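Local coordinates for protein mosquitocidal toxin (Bacillus sphaericus, PDB 2CB4) that is a mosquito-killing toxin whose catalytic domain, of the ADP-ribosyltransferase clan, probably transfers ADP-ribose from NAD+ to target proteins, at residues 46-49 against 50-53. The protein carries 1 engineered substitution. Numbering follows the deposited sequence.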
loop_
_atom_site.group_PDB
_atom_site.type_symbol
_atom_site.label_atom_id
_atom_site.label_comp_id
_atom_site.label_asym_id
_atom_site.label_seq_id
_atom_site.Cartn_x
_atom_site.Cartn_y
_atom_site.Cartn_z
ATOM N N ARG A 46 -16.432 -36.433 -4.504
ATOM C CA ARG A 46 -17.152 -35.608 -5.474
ATOM C C ARG A 46 -17.331 -36.424 -6.758
ATOM O O ARG A 46 -17.615 -35.874 -7.839
ATOM C CB ARG A 46 -16.436 -34.273 -5.744
ATOM C CG ARG A 46 -16.441 -33.282 -4.578
ATOM C CD ARG A 46 -17.834 -32.724 -4.320
ATOM N NE ARG A 46 -17.937 -32.057 -3.018
ATOM C CZ ARG A 46 -19.066 -31.545 -2.517
ATOM N NH1 ARG A 46 -20.198 -31.626 -3.222
ATOM N NH2 ARG A 46 -19.060 -30.948 -1.323
ATOM N N ILE A 47 -17.150 -37.741 -6.641
ATOM C CA ILE A 47 -17.320 -38.639 -7.780
ATOM C C ILE A 47 -18.416 -39.680 -7.488
ATOM O O ILE A 47 -18.211 -40.615 -6.699
ATOM C CB ILE A 47 -16.018 -39.364 -8.177
ATOM C CG1 ILE A 47 -14.868 -38.360 -8.358
ATOM C CG2 ILE A 47 -16.254 -40.232 -9.419
ATOM C CD1 ILE A 47 -13.586 -38.978 -8.871
ATOM N N PRO A 48 -19.573 -39.511 -8.128
ATOM C CA PRO A 48 -20.690 -40.434 -7.941
ATOM C C PRO A 48 -20.277 -41.862 -8.300
ATOM O O PRO A 48 -19.564 -42.085 -9.281
ATOM C CB PRO A 48 -21.737 -39.927 -8.945
ATOM C CG PRO A 48 -21.347 -38.527 -9.242
ATOM C CD PRO A 48 -19.855 -38.514 -9.173
ATOM N N SER A 49 -20.750 -42.821 -7.502
ATOM C CA SER A 49 -20.455 -44.239 -7.710
ATOM C C SER A 49 -20.777 -44.722 -9.107
ATOM O O SER A 49 -20.139 -45.640 -9.610
ATOM C CB SER A 49 -21.178 -45.106 -6.685
ATOM O OG SER A 49 -20.821 -44.708 -5.372
ATOM N N PHE A 50 -21.757 -44.115 -9.756
ATOM C CA PHE A 50 -22.074 -44.560 -11.108
ATOM C C PHE A 50 -21.049 -44.097 -12.148
ATOM O O PHE A 50 -20.916 -44.713 -13.209
ATOM C CB PHE A 50 -23.497 -44.171 -11.514
ATOM C CG PHE A 50 -23.817 -42.724 -11.288
ATOM C CD1 PHE A 50 -24.287 -42.290 -10.049
ATOM C CD2 PHE A 50 -23.627 -41.790 -12.309
ATOM C CE1 PHE A 50 -24.586 -40.936 -9.836
ATOM C CE2 PHE A 50 -23.915 -40.438 -12.102
ATOM C CZ PHE A 50 -24.394 -40.010 -10.868
ATOM N N ALA A 51 -20.321 -43.018 -11.842
ATOM C CA ALA A 51 -19.284 -42.482 -12.748
ATOM C C ALA A 51 -18.010 -43.325 -12.613
ATOM O O ALA A 51 -17.359 -43.663 -13.606
ATOM C CB ALA A 51 -18.992 -41.037 -12.406
ATOM N N SER A 52 -17.692 -43.673 -11.368
ATOM C CA SER A 52 -16.529 -44.490 -11.037
ATOM C C SER A 52 -16.935 -45.669 -10.117
ATOM O O SER A 52 -16.706 -45.652 -8.895
ATOM C CB SER A 52 -15.451 -43.636 -10.359
ATOM O OG SER A 52 -14.196 -44.282 -10.438
ATOM N N PRO A 53 -17.549 -46.681 -10.723
ATOM C CA PRO A 53 -18.014 -47.869 -9.990
ATOM C C PRO A 53 -16.919 -48.461 -9.089
ATOM O O PRO A 53 -17.142 -48.716 -7.888
ATOM C CB PRO A 53 -18.365 -48.848 -11.112
ATOM C CG PRO A 53 -18.624 -47.974 -12.324
ATOM C CD PRO A 53 -17.660 -46.841 -12.185
#
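With chi1 at 51°, Phe-50 holds CG between its own backbone N and carbonyl carbon, and this turns the ring back along the chain to lie over Pro-48. Two residues earlier, Pro-48 offers the CB corner of its ring in a CH-pi contact: CB is 3.5 Å from the centroid of the Phe-50 ring, over one face but shifted toward the rim on the CE1 and CZ side. The closest carbon pair there is too short to be trusted, so the exact fit of CB on the ring is doubtful, although CB does lie over the face. In Ile-47 it is CG2 that stands anti to the backbone N, leaving this methyl to face the far limb of the turn, where CG2 meets Ser-52 CB at 3.6 Å and, less closely, Ala-51 CB at 4.1 Å.

Between these two patches the backbone folds round the carbonyl of Pro-48, which is gripped twice. Ala-51 N donates to Pro-48 O at 2.8 Å from above the carbonyl plane, with a bent N-H...O angle of 141°. Ser-52 N reaches Pro-48 O at 3.2 Å, longer but straighter at 163°, and arrives nearly in line with the C=O bond. The bond from Ala-51 closes a beta-turn over residues 48-51, and the one from Ser-52 widens it to an i to i+4 turn, although no regular helix follows; Pro-53, which has no N-H to give, comes next, and its CA makes a C-H...O contact with Ser-49 O.

The turn belongs to the loop between helix 36-44 and strand 78-82, on the periphery of the catalytic domain. Its second half lies against the end of helix 164-167 and the residues just beyond: Ser-52 OG hydrogen-bonds to Ser-167 O, Ala-51 pairs with Ser-169, and the Phe-50 ring meets His-172 at a steep angle.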